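Local atomic coordinates of putative DD-carboxypeptidase TP_0574 (Treponema pallidum, PDB entry 1O75), a protein that binds penicillin and shows zinc-stimulated carboxypeptidase activity on synthetic depsipeptides, and possibly acts as a D,D-carboxypeptidase that lowers peptidoglycan cross-linking. Residues Ala107-Gln112 with Ala128-Asp133; Ala70-Gly75 with Lys151-Lys156; Ala362-Ala367 with Glu399-Glu404. The protein carries 2 engineered substitutions. All blocks are in the same frame, centred on the assembly; numbering follows the deposited sequence.

Contact 1: Ala107-Gln112 with Ala128-Asp133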
ATOM      1  N   ALA B 107       0.456 -15.466  23.132  1.00 33.80           N
ATOM      2  CA  ALA B 107      -0.574 -15.032  22.186  1.00 32.30           C
ATOM      3  C   ALA B 107      -0.626 -16.141  21.157  1.00 33.73           C
ATOM      4  O   ALA B 107       0.378 -16.432  20.477  1.00 33.74           O
ATOM      5  CB  ALA B 107      -0.186 -13.690  21.535  1.00 32.45           C
ATOM      6  N   SER B 108      -1.778 -16.779  21.028  1.00 29.70           N
ATOM      7  CA  SER B 108      -1.884 -17.900  20.106  1.00 31.65           C
ATOM      8  C   SER B 108      -3.316 -18.057  19.640  1.00 33.35           C
ATOM      9  O   SER B 108      -4.250 -17.912  20.434  1.00 36.20           O
ATOM     10  CB  SER B 108      -1.405 -19.180  20.820  1.00 29.40           C
ATOM     11  OG  SER B 108      -1.389 -20.310  19.962  1.00 33.52           O
ATOM     12  N   ALA B 109      -3.503 -18.331  18.357  1.00 31.49           N
ATOM     13  CA  ALA B 109      -4.841 -18.516  17.851  1.00 33.40           C
ATOM     14  C   ALA B 109      -4.780 -19.563  16.768  1.00 35.43           C
ATOM     15  O   ALA B 109      -3.725 -19.767  16.168  1.00 36.86           O
ATOM     16  CB  ALA B 109      -5.395 -17.201  17.293  1.00 32.13           C
ATOM     17  N   SER B 110      -5.901 -20.244  16.544  1.00 34.99           N
ATOM     18  CA  SER B 110      -5.997 -21.261  15.517  1.00 35.63           C
ATOM     19  C   SER B 110      -6.837 -20.693  14.381  1.00 36.83           C
ATOM     20  O   SER B 110      -8.050 -20.481  14.525  1.00 36.57           O
ATOM     21  CB  SER B 110      -6.639 -22.530  16.075  1.00 37.42           C
ATOM     22  OG  SER B 110      -5.862 -23.025  17.160  1.00 41.38           O
ATOM     23  N   PHE B 111      -6.182 -20.455  13.251  1.00 34.64           N
ATOM     24  CA  PHE B 111      -6.834 -19.895  12.078  1.00 34.44           C
ATOM     25  C   PHE B 111      -7.891 -20.832  11.505  1.00 34.79           C
ATOM     26  O   PHE B 111      -7.621 -22.009  11.270  1.00 32.99           O
ATOM     27  CB  PHE B 111      -5.795 -19.596  10.988  1.00 32.59           C
ATOM     28  CG  PHE B 111      -6.404 -19.158   9.689  1.00 33.15           C
ATOM     29  CD1 PHE B 111      -6.982 -17.895   9.570  1.00 31.41           C
ATOM     30  CD2 PHE B 111      -6.431 -20.022   8.599  1.00 31.59           C
ATOM     31  CE1 PHE B 111      -7.584 -17.500   8.373  1.00 32.01           C
ATOM     32  CE2 PHE B 111      -7.026 -19.649   7.404  1.00 32.62           C
ATOM     33  CZ  PHE B 111      -7.609 -18.379   7.286  1.00 31.93           C
ATOM     34  N   GLN B 112      -9.082 -20.295  11.255  1.00 36.64           N
ATOM     35  CA  GLN B 112     -10.182 -21.085  10.688  1.00 39.43           C
ATOM     36  C   GLN B 112     -10.410 -20.721   9.222  1.00 39.63           C
ATOM     37  O   GLN B 112     -10.415 -21.594   8.361  1.00 40.20           O
ATOM     38  CB  GLN B 112     -11.495 -20.870  11.475  1.00 40.72           C
ATOM     39  CG  GLN B 112     -11.462 -21.351  12.925  1.00 47.03           C
ATOM     40  CD  GLN B 112     -10.947 -22.785  13.074  1.00 51.88           C
ATOM     41  OE1 GLN B 112      -9.877 -23.019  13.652  1.00 53.98           O
ATOM     42  NE2 GLN B 112     -11.704 -23.749  12.551  1.00 53.05           N
ATOM     43  N   ALA B 128      -3.517 -19.327  26.359  1.00 38.73           N
ATOM     44  CA  ALA B 128      -3.010 -18.127  25.707  1.00 38.26           C
ATOM     45  C   ALA B 128      -4.134 -17.187  25.305  1.00 36.39           C
ATOM     46  O   ALA B 128      -5.274 -17.617  25.162  1.00 38.33           O
ATOM     47  CB  ALA B 128      -2.219 -18.531  24.459  1.00 36.18           C
ATOM     48  N   VAL B 129      -3.813 -15.912  25.112  1.00 34.81           N
ATOM     49  CA  VAL B 129      -4.824 -14.970  24.653  1.00 36.75           C
ATOM     50  C   VAL B 129      -4.814 -14.994  23.136  1.00 36.78           C
ATOM     51  O   VAL B 129      -3.822 -15.425  22.518  1.00 36.20           O
ATOM     52  CB  VAL B 129      -4.545 -13.538  25.117  1.00 36.11           C
ATOM     53  CG1 VAL B 129      -4.451 -13.501  26.636  1.00 37.26           C
ATOM     54  CG2 VAL B 129      -3.269 -13.001  24.477  1.00 41.13           C
ATOM     55  N   ALA B 130      -5.921 -14.570  22.540  1.00 34.24           N
ATOM     56  CA  ALA B 130      -6.038 -14.502  21.093  1.00 34.86           C
ATOM     57  C   ALA B 130      -6.145 -13.020  20.772  1.00 36.35           C
ATOM     58  O   ALA B 130      -7.160 -12.378  21.078  1.00 35.37           O
ATOM     59  CB  ALA B 130      -7.270 -15.246  20.614  1.00 31.83           C
ATOM     60  N   LEU B 131      -5.089 -12.464  20.182  1.00 34.03           N
ATOM     61  CA  LEU B 131      -5.073 -11.050  19.844  1.00 32.16           C
ATOM     62  C   LEU B 131      -6.067 -10.781  18.717  1.00 32.91           C
ATOM     63  O   LEU B 131      -6.354 -11.666  17.900  1.00 30.35           O
ATOM     64  CB  LEU B 131      -3.662 -10.627  19.402  1.00 31.22           C
ATOM     65  CG  LEU B 131      -2.560 -10.879  20.451  1.00 32.52           C
ATOM     66  CD1 LEU B 131      -1.187 -10.414  19.919  1.00 30.93           C
ATOM     67  CD2 LEU B 131      -2.898 -10.108  21.735  1.00 33.12           C
ATOM     68  N   ALA B 132      -6.597  -9.562  18.683  1.00 32.14           N
ATOM     69  CA  ALA B 132      -7.532  -9.162  17.632  1.00 31.98           C
ATOM     70  C   ALA B 132      -6.710  -8.536  16.524  1.00 30.30           C
ATOM     71  O   ALA B 132      -5.603  -8.072  16.764  1.00 31.98           O
ATOM     72  CB  ALA B 132      -8.534  -8.121  18.165  1.00 33.80           C
ATOM     73  N   ASP B 133      -7.266  -8.497  15.325  1.00 32.35           N
ATOM     74  CA  ASP B 133      -6.578  -7.923  14.180  1.00 33.50           C
ATOM     75  C   ASP B 133      -6.153  -6.506  14.530  1.00 34.69           C
ATOM     76  O   ASP B 133      -6.947  -5.745  15.071  1.00 35.90           O
ATOM     77  CB  ASP B 133      -7.523  -7.913  12.970  1.00 35.22           C
ATOM     78  CG  ASP B 133      -6.789  -7.777  11.648  1.00 34.93           C
ATOM     79  OD1 ASP B 133      -5.696  -7.177  11.608  1.00 36.95           O
ATOM     80  OD2 ASP B 133      -7.326  -8.256  10.637  1.00 36.44           O
TER
HETATM   81  O   HOH W   1      -6.003 -18.043  22.516  1.00 35.98           O

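Contact 2: Ala70-Gly75 with Lys151-Lys156. With XE (xenon), chain G.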
ATOM      1  N   ALA B  70       5.078 -19.500  17.894  1.00 29.24           N
ATOM      2  CA  ALA B  70       4.985 -19.565  19.360  1.00 30.35           C
ATOM      3  C   ALA B  70       5.358 -18.157  19.791  1.00 31.29           C
ATOM      4  O   ALA B  70       6.529 -17.768  19.760  1.00 32.81           O
ATOM      5  CB  ALA B  70       5.991 -20.595  19.924  1.00 30.87           C
ATOM      6  N   VAL B  71       4.359 -17.384  20.197  1.00 30.30           N
ATOM      7  CA  VAL B  71       4.583 -15.984  20.543  1.00 29.16           C
ATOM      8  C   VAL B  71       4.225 -15.590  21.965  1.00 32.07           C
ATOM      9  O   VAL B  71       3.244 -16.093  22.520  1.00 30.16           O
ATOM     10  CB  VAL B  71       3.718 -15.085  19.624  1.00 30.45           C
ATOM     11  CG1 VAL B  71       3.893 -13.588  20.001  1.00 27.82           C
ATOM     12  CG2 VAL B  71       4.059 -15.358  18.166  1.00 28.49           C
ATOM     13  N   GLU B  72       5.008 -14.683  22.542  1.00 31.39           N
ATOM     14  CA  GLU B  72       4.691 -14.138  23.863  1.00 34.68           C
ATOM     15  C   GLU B  72       4.708 -12.631  23.698  1.00 35.39           C
ATOM     16  O   GLU B  72       5.532 -12.086  22.949  1.00 35.49           O
ATOM     17  CB  GLU B  72       5.734 -14.512  24.929  1.00 35.54           C
ATOM     18  CG  GLU B  72       5.736 -15.969  25.338  1.00 39.74           C
ATOM     19  CD  GLU B  72       6.809 -16.254  26.374  1.00 42.50           C
ATOM     20  OE1 GLU B  72       8.000 -16.014  26.091  1.00 42.16           O
ATOM     21  OE2 GLU B  72       6.461 -16.703  27.476  1.00 46.51           O
ATOM     22  N   VAL B  73       3.798 -11.950  24.383  1.00 33.75           N
ATOM     23  CA  VAL B  73       3.766 -10.508  24.327  1.00 34.04           C
ATOM     24  C   VAL B  73       3.813  -9.968  25.747  1.00 35.54           C
ATOM     25  O   VAL B  73       3.338 -10.609  26.688  1.00 36.42           O
ATOM     26  CB  VAL B  73       2.493  -9.974  23.608  1.00 35.01           C
ATOM     27  CG1 VAL B  73       2.543 -10.344  22.133  1.00 34.26           C
ATOM     28  CG2 VAL B  73       1.251 -10.567  24.229  1.00 33.82           C
ATOM     29  N   LEU B  74       4.434  -8.809  25.886  1.00 35.18           N
ATOM     30  CA  LEU B  74       4.562  -8.115  27.156  1.00 37.53           C
ATOM     31  C   LEU B  74       3.806  -6.803  26.995  1.00 37.25           C
ATOM     32  O   LEU B  74       3.938  -6.135  25.964  1.00 36.26           O
ATOM     33  CB  LEU B  74       6.029  -7.793  27.435  1.00 38.90           C
ATOM     34  CG  LEU B  74       6.302  -7.006  28.719  1.00 42.91           C
ATOM     35  CD1 LEU B  74       6.146  -7.954  29.903  1.00 41.69           C
ATOM     36  CD2 LEU B  74       7.722  -6.420  28.695  1.00 43.80           C
ATOM     37  N   GLY B  75       3.031  -6.430  28.009  1.00 37.33           N
ATOM     38  CA  GLY B  75       2.288  -5.181  27.942  1.00 36.35           C
ATOM     39  C   GLY B  75       2.284  -4.404  29.246  1.00 37.61           C
ATOM     40  O   GLY B  75       2.564  -4.971  30.312  1.00 35.48           O
ATOM     41  N   LYS B 151       7.974 -11.636  21.711  1.00 35.62           N
ATOM     42  CA  LYS B 151       9.064 -12.595  21.684  1.00 37.35           C
ATOM     43  C   LYS B 151       8.537 -13.791  20.914  1.00 37.04           C
ATOM     44  O   LYS B 151       7.500 -14.347  21.270  1.00 35.99           O
ATOM     45  CB  LYS B 151       9.444 -12.983  23.120  1.00 39.67           C
ATOM     46  CG  LYS B 151      10.595 -13.964  23.243  1.00 45.12           C
ATOM     47  CD  LYS B 151      10.980 -14.180  24.700  1.00 47.82           C
ATOM     48  CE  LYS B 151      11.769 -15.470  24.876  1.00 53.76           C
ATOM     49  NZ  LYS B 151      12.118 -15.759  26.314  1.00 56.01           N
ATOM     50  N   VAL B 152       9.224 -14.148  19.828  1.00 33.43           N
ATOM     51  CA  VAL B 152       8.821 -15.277  19.004  1.00 33.52           C
ATOM     52  C   VAL B 152       9.884 -16.385  19.127  1.00 34.35           C
ATOM     53  O   VAL B 152      11.059 -16.147  18.846  1.00 34.53           O
ATOM     54  CB  VAL B 152       8.677 -14.829  17.546  1.00 33.24           C
ATOM     55  CG1 VAL B 152       8.030 -15.953  16.720  1.00 32.53           C
ATOM     56  CG2 VAL B 152       7.832 -13.542  17.489  1.00 34.96           C
ATOM     57  N   HIS B 153       9.464 -17.585  19.520  1.00 32.81           N
ATOM     58  CA  HIS B 153      10.390 -18.699  19.752  1.00 34.21           C
ATOM     59  C   HIS B 153      10.608 -19.665  18.605  1.00 34.46           C
ATOM     60  O   HIS B 153      11.645 -20.339  18.547  1.00 34.09           O
ATOM     61  CB  HIS B 153       9.919 -19.549  20.931  1.00 36.35           C
ATOM     62  CG  HIS B 153       9.848 -18.810  22.226  1.00 39.74           C
ATOM     63  ND1 HIS B 153      10.730 -18.719  23.248  1.00 39.74           N
ATOM     64  CD2 HIS B 153       8.753 -18.057  22.593  1.00 43.23           C
ATOM     65  CE1 HIS B 153      10.155 -17.920  24.209  1.00 44.68           C
ATOM     66  NE2 HIS B 153       8.962 -17.534  23.790  1.00 42.36           N
ATOM     67  N   GLY B 154       9.608 -19.760  17.736  1.00 31.26           N
ATOM     68  CA  GLY B 154       9.669 -20.690  16.635  1.00 30.89           C
ATOM     69  C   GLY B 154       8.312 -20.940  16.008  1.00 28.68           C
ATOM     70  O   GLY B 154       7.394 -20.120  16.109  1.00 29.12           O
ATOM     71  N   MET B 155       8.183 -22.096  15.382  1.00 27.82           N
ATOM     72  CA  MET B 155       6.982 -22.454  14.655  1.00 29.09           C
ATOM     73  C   MET B 155       6.137 -23.505  15.355  1.00 30.37           C
ATOM     74  O   MET B 155       6.645 -24.525  15.820  1.00 29.16           O
ATOM     75  CB  MET B 155       7.389 -22.915  13.246  1.00 29.28           C
ATOM     76  CG  MET B 155       8.066 -21.794  12.428  1.00 27.89           C
ATOM     77  SD  MET B 155       9.207 -22.471  11.214  1.00 34.31           S
ATOM     78  CE  MET B 155      10.676 -22.599  12.266  1.00 31.20           C
ATOM     79  N   LYS B 156       4.836 -23.244  15.435  1.00 30.57           N
ATOM     80  CA  LYS B 156       3.935 -24.173  16.117  1.00 31.10           C
ATOM     81  C   LYS B 156       3.657 -25.437  15.329  1.00 29.84           C
ATOM     82  O   LYS B 156       3.515 -26.505  15.924  1.00 32.53           O
ATOM     83  CB  LYS B 156       2.592 -23.488  16.459  1.00 29.64           C
ATOM     84  CG  LYS B 156       2.691 -22.416  17.529  1.00 29.48           C
ATOM     85  CD  LYS B 156       1.295 -21.955  17.999  1.00 33.35           C
ATOM     86  CE  LYS B 156       0.506 -21.327  16.879  1.00 35.25           C
ATOM     87  NZ  LYS B 156      -0.911 -20.965  17.267  1.00 36.08           N
TER
HETATM   88 XE    XE G1416       7.792 -10.626  25.476  0.50 45.45          XE

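Contact 3: Ala362-Ala367 with Glu399-Glu404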
ATOM      1  N   ALA B 362      18.828   7.308 -11.447  1.00 59.15           N
ATOM      2  CA  ALA B 362      17.534   7.964 -11.327  1.00 57.46           C
ATOM      3  C   ALA B 362      17.323   8.393  -9.879  1.00 57.55           C
ATOM      4  O   ALA B 362      18.006   7.901  -8.973  1.00 56.45           O
ATOM      5  CB  ALA B 362      16.426   7.018 -11.763  1.00 57.64           C
ATOM      6  N   VAL B 363      16.390   9.312  -9.652  1.00 55.36           N
ATOM      7  CA  VAL B 363      16.140   9.764  -8.295  1.00 55.00           C
ATOM      8  C   VAL B 363      14.671   9.986  -7.971  1.00 54.68           C
ATOM      9  O   VAL B 363      13.827  10.133  -8.859  1.00 53.83           O
ATOM     10  CB  VAL B 363      16.866  11.099  -7.989  1.00 55.26           C
ATOM     11  CG1 VAL B 363      18.339  11.002  -8.349  1.00 55.17           C
ATOM     12  CG2 VAL B 363      16.192  12.237  -8.747  1.00 54.83           C
ATOM     13  N   ASP B 364      14.385   9.985  -6.677  1.00 53.97           N
ATOM     14  CA  ASP B 364      13.060  10.279  -6.156  1.00 54.66           C
ATOM     15  C   ASP B 364      13.384  11.434  -5.213  1.00 54.82           C
ATOM     16  O   ASP B 364      14.521  11.546  -4.746  1.00 56.78           O
ATOM     17  CB  ASP B 364      12.469   9.123  -5.328  1.00 52.51           C
ATOM     18  CG  ASP B 364      12.089   7.914  -6.166  1.00 52.69           C
ATOM     19  OD1 ASP B 364      11.775   8.062  -7.364  1.00 49.78           O
ATOM     20  OD2 ASP B 364      12.088   6.800  -5.603  1.00 51.18           O
ATOM     21  N   VAL B 365      12.420  12.305  -4.953  1.00 54.11           N
ATOM     22  CA  VAL B 365      12.651  13.402  -4.026  1.00 55.42           C
ATOM     23  C   VAL B 365      11.353  13.628  -3.286  1.00 56.32           C
ATOM     24  O   VAL B 365      10.304  13.802  -3.908  1.00 54.67           O
ATOM     25  CB  VAL B 365      13.047  14.705  -4.732  1.00 56.43           C
ATOM     26  CG1 VAL B 365      13.257  15.798  -3.685  1.00 57.02           C
ATOM     27  CG2 VAL B 365      14.321  14.496  -5.552  1.00 56.13           C
ATOM     28  N   PHE B 366      11.421  13.611  -1.960  1.00 57.43           N
ATOM     29  CA  PHE B 366      10.228  13.798  -1.159  1.00 61.00           C
ATOM     30  C   PHE B 366      10.551  14.308   0.231  1.00 63.19           C
ATOM     31  O   PHE B 366      11.582  13.950   0.804  1.00 64.11           O
ATOM     32  CB  PHE B 366       9.455  12.473  -1.067  1.00 59.93           C
ATOM     33  CG  PHE B 366      10.249  11.340  -0.470  1.00 60.09           C
ATOM     34  CD1 PHE B 366      10.288  11.144   0.910  1.00 60.79           C
ATOM     35  CD2 PHE B 366      10.961  10.468  -1.288  1.00 59.52           C
ATOM     36  CE1 PHE B 366      11.025  10.091   1.467  1.00 60.48           C
ATOM     37  CE2 PHE B 366      11.700   9.414  -0.743  1.00 60.08           C
ATOM     38  CZ  PHE B 366      11.732   9.226   0.638  1.00 60.18           C
ATOM     39  N   ALA B 367       9.679  15.159   0.765  1.00 65.57           N
ATOM     40  CA  ALA B 367       9.872  15.691   2.106  1.00 67.78           C
ATOM     41  C   ALA B 367       9.451  14.587   3.069  1.00 69.45           C
ATOM     42  O   ALA B 367       8.505  13.850   2.794  1.00 69.21           O
ATOM     43  CB  ALA B 367       9.026  16.930   2.308  1.00 67.70           C
ATOM     44  N   GLU B 399      16.568   9.979  -3.002  1.00 51.06           N
ATOM     45  CA  GLU B 399      17.036   8.617  -3.167  1.00 48.44           C
ATOM     46  C   GLU B 399      17.638   8.502  -4.556  1.00 47.14           C
ATOM     47  O   GLU B 399      17.036   8.925  -5.544  1.00 46.00           O
ATOM     48  CB  GLU B 399      15.896   7.607  -3.011  1.00 49.22           C
ATOM     49  CG  GLU B 399      16.359   6.176  -3.272  1.00 50.23           C
ATOM     50  CD  GLU B 399      15.304   5.136  -2.971  1.00 51.19           C
ATOM     51  OE1 GLU B 399      14.844   5.080  -1.815  1.00 53.12           O
ATOM     52  OE2 GLU B 399      14.943   4.372  -3.888  1.00 50.51           O
ATOM     53  N   VAL B 400      18.837   7.943  -4.626  1.00 45.33           N
ATOM     54  CA  VAL B 400      19.508   7.767  -5.902  1.00 44.63           C
ATOM     55  C   VAL B 400      19.672   6.290  -6.189  1.00 44.60           C
ATOM     56  O   VAL B 400      20.279   5.566  -5.406  1.00 44.45           O
ATOM     57  CB  VAL B 400      20.903   8.419  -5.906  1.00 43.67           C
ATOM     58  CG1 VAL B 400      21.603   8.146  -7.232  1.00 42.54           C
ATOM     59  CG2 VAL B 400      20.765   9.916  -5.671  1.00 44.01           C
ATOM     60  N   ARG B 401      19.105   5.843  -7.300  1.00 45.17           N
ATOM     61  CA  ARG B 401      19.227   4.453  -7.705  1.00 46.51           C
ATOM     62  C   ARG B 401      20.296   4.352  -8.789  1.00 47.41           C
ATOM     63  O   ARG B 401      20.203   5.012  -9.827  1.00 47.64           O
ATOM     64  CB  ARG B 401      17.892   3.928  -8.239  1.00 46.38           C
ATOM     65  CG  ARG B 401      16.868   3.646  -7.147  1.00 46.97           C
ATOM     66  CD  ARG B 401      15.607   3.038  -7.722  1.00 47.60           C
ATOM     67  NE  ARG B 401      14.811   4.015  -8.457  1.00 46.69           N
ATOM     68  CZ  ARG B 401      14.038   4.940  -7.891  1.00 46.73           C
ATOM     69  NH1 ARG B 401      13.945   5.022  -6.570  1.00 44.22           N
ATOM     70  NH2 ARG B 401      13.363   5.792  -8.655  1.00 44.58           N
ATOM     71  N   PHE B 402      21.324   3.552  -8.534  1.00 47.86           N
ATOM     72  CA  PHE B 402      22.385   3.363  -9.517  1.00 48.36           C
ATOM     73  C   PHE B 402      22.114   2.084 -10.297  1.00 49.63           C
ATOM     74  O   PHE B 402      21.281   1.260  -9.911  1.00 49.46           O
ATOM     75  CB  PHE B 402      23.751   3.248  -8.843  1.00 46.57           C
ATOM     76  CG  PHE B 402      24.047   4.351  -7.875  1.00 47.36           C
ATOM     77  CD1 PHE B 402      23.816   4.179  -6.514  1.00 47.19           C
ATOM     78  CD2 PHE B 402      24.583   5.558  -8.319  1.00 48.41           C
ATOM     79  CE1 PHE B 402      24.118   5.189  -5.604  1.00 47.88           C
ATOM     80  CE2 PHE B 402      24.888   6.579  -7.419  1.00 48.17           C
ATOM     81  CZ  PHE B 402      24.657   6.394  -6.058  1.00 49.08           C
ATOM     82  N   LYS B 403      22.833   1.920 -11.394  1.00 50.14           N
ATOM     83  CA  LYS B 403      22.677   0.751 -12.233  1.00 52.37           C
ATOM     84  C   LYS B 403      23.436  -0.453 -11.673  1.00 50.66           C
ATOM     85  O   LYS B 403      22.941  -1.578 -11.712  1.00 51.23           O
ATOM     86  CB  LYS B 403      23.196   1.066 -13.635  1.00 55.30           C
ATOM     87  CG  LYS B 403      22.790   0.069 -14.701  1.00 59.85           C
ATOM     88  CD  LYS B 403      23.498   0.413 -16.005  1.00 64.28           C
ATOM     89  CE  LYS B 403      22.910  -0.326 -17.188  1.00 66.13           C
ATOM     90  NZ  LYS B 403      23.603   0.087 -18.440  1.00 67.47           N
ATOM     91  N   GLU B 404      24.635  -0.212 -11.154  1.00 49.83           N
ATOM     92  CA  GLU B 404      25.473  -1.284 -10.624  1.00 48.38           C
ATOM     93  C   GLU B 404      25.659  -1.288  -9.116  1.00 44.97           C
ATOM     94  O   GLU B 404      26.458  -2.062  -8.608  1.00 44.41           O
ATOM     95  CB  GLU B 404      26.862  -1.237 -11.277  1.00 52.32           C
ATOM     96  CG  GLU B 404      26.883  -1.524 -12.774  1.00 57.78           C
ATOM     97  CD  GLU B 404      26.276  -2.878 -13.118  1.00 62.40           C
ATOM     98  OE1 GLU B 404      26.665  -3.899 -12.491  1.00 63.24           O
ATOM     99  OE2 GLU B 404      25.409  -2.920 -14.025  1.00 64.85           O
TER

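Contact 1: Ala107-Gln112 with Ala128-Asp133
Ala128 meets Ser108 at the start of a short crossing in which an extended loop passes over strand 101-114 and is tied to it by a single beta bridge, Ala107 with Val129. The touching parts run 82° apart, so pairing does not spread into a ladder. CB of Ala128 points at the strand and sits 3.8 Å from Ser108 CB. The hydroxyl of Ser108 is turned elsewhere: chi1 of -176° sets OG opposite its own backbone N, where Lys156 NZ is hydrogen-bonded to it. Val129 supplies the direct polar tie, its O accepting Ser108 N at 2.9 Å with the N-H aimed almost straight down the carbonyl. The same oxygen also lies 3.3 Å from Ala107 CA, a CA-H...O contact. Ala130 follows, its CB 4.3 Å from Ala109 CB and leaning on Phe122 of the adjacent strand 120-124. Leu131 then brings its branch back to the strand, CD1 reaching 3.8 Å from Ala107 CB, while Ala62 of helix 60-65 also touches this leucine; Gln66 accepts its backbone N-H. Between the two backbones lies one water, 2.7 Å from Ser108 O and 2.8 Å from Ala128 O.

Contact 2: Ala70-Gly75 with Lys151-Lys156
Glu72 and His153 reach across two antiparallel strands, and their flat groups are turned 56° against each other. The segments 70-75 and 151-156 belong to neighbouring strands of the large mixed sheet in penicillin-binding protein Tp47 domain a. The imidazole presents its edge: His153 NE2 donates to Glu72 OE1 over 2.9 Å, with the oxygen in the ring plane. Seen from the glutamate, the donor stands 52° above the carboxylate plane. Glu72 CG lies opposite its own carbonyl carbon (chi1 -70°), and the extended chain beyond it carries OE1 to the histidine. On the ring's edge Ala70 O lies near CD2, and that carbonyl accepts His153 N at 3.0 Å. Lys151 runs extended alongside Glu72; its NZ stops 4.1 Å from Glu72 OE1, beyond a salt bridge. In the backbone, Glu72 and Lys151 form a hydrogen-bonded pair, and xenon lies 3.7 Å from both Glu72 O and Lys151 CB, with Leu74 and Met104 completing its pocket. Val71 and Val152, a non-hydrogen-bonded pair, turn to the other face and meet through their CG2 methyls at 4.2 Å. There Gln65 of helix 60-65 touches both, Tyr17 of helix 17-25 reaches Val152, and strand 101-114 flanks 70-75 on its other edge.

Contact 3: Ala362-Ala367 with Glu399-Glu404
Arg401 and Asp364 grip each other across two antiparallel strands, the guanidinium end-on to the carboxylate with one nitrogen for each oxygen. Arg401 NH1 donates to Asp364 OD2 at 2.7 Å and Arg401 NH2 to Asp364 OD1 at 3.1 Å, both nearly straight. The two planes are nevertheless 49° apart: the oxygens lie close to the guanidinium plane, whereas both nitrogens stand well above that of the carboxylate. A bend at chi3 (-73°) brings the arginine's end round toward the aspartate. Glu399, from Arg401's own strand, joins them through OE2, 2.9 Å from Arg401 NH1, making a three-residue salt-bridge network. Its chain extends from a CG set opposite the backbone N (chi1 176°), and its other oxygen, OE1, is bridged to Arg409. With Glu399 OE2 only 4.1 Å from Asp364 OD2, the shared arginine probably offsets the repulsion between the acids.

These chains stand on one face of the four-stranded antiparallel sheet formed, in order, by strands 372-378, 362-367, 396-401 and 408-412. Strand 372-378 extends the network, Asp376 meeting Arg401 NH2 with its carboxylate and Asp364 OD1 with its backbone N. Ser87 of the second subunit packs on Arg401. The opposite face is apolar: Val363 and Val400 lie side by side, CG1 of Val363 3.8 Å from CG2 of Val400, and Val400 CG1 sits over one face of the Phe402 ring, toward its rim.

In the fold
Contacts 1 and 2 belong to one sheet and one region of the fold: strands 101-114 and 69-85 are neighbours, contact 1 is nested within the chain loop closed by contact 2, and Ala107 N bonds to Val71 O. Contact 3 stands apart on the opposite side of the chain's centre, about 38 Å from contact 2 between centres, in a separate sheet. It is also the most buried, though the other chain of the crystal dimer reaches it. Both contacts 1 and 2 are partly buried, yet contact 1 relies on one backbone bond, a bridging water and small apolar groups, contact 2 on a backbone ladder and a His-carboxylate hydrogen bond beside xenon, and contact 3 adds a salt-bridge network to its backbone ladder.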